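Local coordinates for carbohydrate binding family 6 (Clostridium thermocellum, PDB 5A8C), which hydrolyses alpha-L-arabinofuranosidic bonds, probably releasing terminal arabinose from arabinose-containing polysaccharides, as a family 43 glycoside hydrolase with a five-bladed beta-propeller fold, at residues 291-295 with 296-300. Numbering follows the deposited sequence.
Sequences RGLDP and VYQRN
The amide of Q298 reaches back along the chain to D294, where NE2 meets the carbonyl O at 2.9 Å. An N-H...O angle of 164° shows the bond to be nearly straight, and the oxygen lies close to the amide plane of Q298, although the donor is tilted 21° from the carbonyl plane of D294. The chain of Q298 is extended beyond CG, while CB of L293 packs 3.7 Å from NE2. One water accepts from D294 N and Q298 NE2; a second bridges D294 O and Y297 N, giving that carbonyl a further donor.

D294 also turns its carboxylate forward. The chi1 of -175° sets CG beside the carbonyl carbon and carries OD1 forward to V296 N, which meets it at 3.1 Å from above the carboxylate plane. The side chains of D294 and V296 run alongside each other, OD1 standing 3.6 Å from CG2, while CG1 of V296 sits over the centre of one face of the Y297 ring.

P295 to Q298 form a type I beta turn, closed by a weak bond from Q298 N to P295 O (3.4 Å). R285 binds the P295 and V296 carbonyls, and A59 N holds Q298 OE1. The D294 carboxylate accepting the N-H two residues onward is an Asx turn, overlapping the type I turn that starts at P295, within the surface loop between helix 286-291 and strand 300-306.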
ATOM      1  N   ARG A 291      19.700  10.957 -11.282  1.00 11.56           N
ATOM      2  CA  ARG A 291      19.851  10.781 -12.711  1.00 12.11           C
ATOM      3  C   ARG A 291      19.344  11.976 -13.515  1.00 12.14           C
ATOM      4  O   ARG A 291      19.437  11.962 -14.731  1.00 13.91           O
ATOM      5  CB  ARG A 291      19.183   9.485 -13.146  1.00 12.52           C
ATOM      6  CG  ARG A 291      19.770   8.272 -12.522  1.00 13.29           C
ATOM      7  CD  ARG A 291      19.074   7.006 -12.898  1.00 13.41           C
ATOM      8  NE  ARG A 291      19.642   5.911 -12.162  1.00 15.84           N
ATOM      9  CZ  ARG A 291      19.326   4.639 -12.309  1.00 16.88           C
ATOM     10  NH1 ARG A 291      18.404   4.238 -13.178  1.00 19.97           N
ATOM     11  NH2 ARG A 291      19.902   3.763 -11.491  1.00 20.93           N
ATOM     12  N   GLY A 292      18.839  13.010 -12.854  1.00 11.63           N
ATOM     13  CA  GLY A 292      18.330  14.177 -13.541  1.00 12.35           C
ATOM     14  C   GLY A 292      17.046  13.929 -14.303  1.00 12.42           C
ATOM     15  O   GLY A 292      16.793  14.639 -15.266  1.00 16.15           O
ATOM     16  N   LEU A 293      16.292  12.919 -13.904  1.00 10.29           N
ATOM     17  CA  LEU A 293      15.100  12.482 -14.630  1.00  9.93           C
ATOM     18  C   LEU A 293      13.851  13.127 -14.072  1.00  9.04           C
ATOM     19  O   LEU A 293      13.869  13.681 -12.956  1.00 10.83           O
ATOM     20  CB  LEU A 293      14.979  10.981 -14.550  1.00  9.94           C
ATOM     21  CG  LEU A 293      16.172  10.207 -15.094  1.00 11.52           C
ATOM     22  CD1 LEU A 293      15.943   8.756 -14.793  1.00 12.29           C
ATOM     23  CD2 LEU A 293      16.422  10.446 -16.567  1.00 13.60           C
ATOM     24  N   ASP A 294      12.751  13.061 -14.812  1.00  9.35           N
ATOM     25  CA  ASP A 294      11.504  13.641 -14.361  1.00  9.02           C
ATOM     26  C   ASP A 294      10.980  12.846 -13.168  1.00  7.81           C
ATOM     27  O   ASP A 294      10.682  11.661 -13.308  1.00  8.03           O
ATOM     28  CB  ASP A 294      10.501  13.639 -15.483  1.00  9.88           C
ATOM     29  CG  ASP A 294       9.201  14.348 -15.111  1.00 11.48           C
ATOM     30  OD1 ASP A 294       8.903  14.587 -13.914  1.00 13.70           O
ATOM     31  OD2 ASP A 294       8.511  14.694 -16.089  1.00 14.95           O
ATOM     32  N   PRO A 295      10.873  13.446 -11.964  1.00  8.08           N
ATOM     33  CA  PRO A 295      10.583  12.621 -10.788  1.00  7.53           C
ATOM     34  C   PRO A 295       9.106  12.353 -10.572  1.00  6.93           C
ATOM     35  O   PRO A 295       8.777  11.534  -9.712  1.00  7.27           O
ATOM     36  CB  PRO A 295      11.095  13.511  -9.670  1.00  8.58           C
ATOM     37  CG  PRO A 295      10.851  14.892 -10.142  1.00  9.61           C
ATOM     38  CD  PRO A 295      11.146  14.851 -11.615  1.00  9.21           C
ATOM     39  N   VAL A 296       8.180  12.990 -11.299  1.00  7.47           N
ATOM     40  CA  VAL A 296       6.773  12.908 -10.901  1.00  7.40           C
ATOM     41  C   VAL A 296       6.261  11.484 -10.867  1.00  6.79           C
ATOM     42  O   VAL A 296       5.547  11.099  -9.927  1.00  8.23           O
ATOM     43  CB  VAL A 296       5.888  13.833 -11.761  1.00  9.34           C
ATOM     44  CG1 VAL A 296       4.407  13.668 -11.415  1.00 11.05           C
ATOM     45  CG2 VAL A 296       6.300  15.259 -11.579  1.00 11.18           C
ATOM     46  N   TYR A 297       6.560  10.716 -11.904  1.00  6.41           N
ATOM     47  CA  TYR A 297       6.088   9.331 -12.058  1.00  6.98           C
ATOM     48  C   TYR A 297       7.271   8.363 -12.127  1.00  6.50           C
ATOM     49  O   TYR A 297       7.171   7.311 -12.781  1.00  7.04           O
ATOM     50  CB  TYR A 297       5.223   9.156 -13.295  1.00  7.74           C
ATOM     51  CG  TYR A 297       4.027  10.094 -13.305  1.00  8.25           C
ATOM     52  CD1 TYR A 297       2.980   9.928 -12.418  1.00  9.13           C
ATOM     53  CD2 TYR A 297       3.971  11.139 -14.192  1.00  9.49           C
ATOM     54  CE1 TYR A 297       1.887  10.764 -12.414  1.00 10.35           C
ATOM     55  CE2 TYR A 297       2.876  12.014 -14.194  1.00 10.82           C
ATOM     56  CZ  TYR A 297       1.879  11.831 -13.284  1.00 10.89           C
ATOM     57  OH  TYR A 297       0.799  12.714 -13.249  1.00 14.57           O
ATOM     58  N   GLN A 298       8.389   8.694 -11.469  1.00  6.38           N
ATOM     59  CA  GLN A 298       9.565   7.821 -11.444  1.00  6.46           C
ATOM     60  C   GLN A 298      10.076   7.771 -10.028  1.00  6.07           C
ATOM     61  O   GLN A 298      11.070   8.405  -9.658  1.00  6.83           O
ATOM     62  CB  GLN A 298      10.618   8.242 -12.455  1.00  6.79           C
ATOM     63  CG  GLN A 298      10.157   7.942 -13.893  1.00  7.08           C
ATOM     64  CD  GLN A 298      11.146   8.294 -14.977  1.00  7.41           C
ATOM     65  OE1 GLN A 298      11.428   7.462 -15.841  1.00  8.49           O
ATOM     66  NE2 GLN A 298      11.585   9.543 -15.002  1.00  8.56           N
ATOM     67  N   ARG A 299       9.391   6.978  -9.191  1.00  5.38           N
ATOM     68  CA  ARG A 299       9.640   6.855  -7.762  1.00  5.58           C
ATOM     69  C   ARG A 299      10.576   5.674  -7.480  1.00  5.45           C
ATOM     70  O   ARG A 299      10.830   4.845  -8.343  1.00  5.94           O
ATOM     71  CB  ARG A 299       8.312   6.718  -7.036  1.00  5.51           C
ATOM     72  CG  ARG A 299       7.461   7.990  -7.109  1.00  5.83           C
ATOM     73  CD  ARG A 299       6.019   7.779  -6.770  1.00  5.50           C
ATOM     74  NE  ARG A 299       5.282   7.191  -7.882  1.00  5.55           N
ATOM     75  CZ  ARG A 299       3.982   6.930  -7.808  1.00  5.31           C
ATOM     76  NH1 ARG A 299       3.251   7.385  -6.805  1.00  5.71           N
ATOM     77  NH2 ARG A 299       3.407   6.194  -8.735  1.00  6.15           N
ATOM     78  N   ASN A 300      11.035   5.589  -6.230  1.00  5.41           N
ATOM     79  CA  ASN A 300      11.764   4.401  -5.772  1.00  5.63           C
ATOM     80  C   ASN A 300      11.367   4.069  -4.351  1.00  5.12           C
ATOM     81  O   ASN A 300      11.162   4.958  -3.501  1.00  5.87           O
ATOM     82  CB  ASN A 300      13.279   4.561  -5.904  1.00  5.82           C
ATOM     83  CG  ASN A 300      13.796   5.743  -5.104  1.00  5.74           C
ATOM     84  OD1 ASN A 300      13.870   6.870  -5.580  1.00  6.26           O
ATOM     85  ND2 ASN A 300      14.162   5.479  -3.848  1.00  6.52           N
TER
HETATM   86  O   HOH W   1      12.678  11.401 -17.443  1.00  8.69           O
HETATM   87  O   HOH W   2       8.109  10.878 -14.257  1.00  9.22           O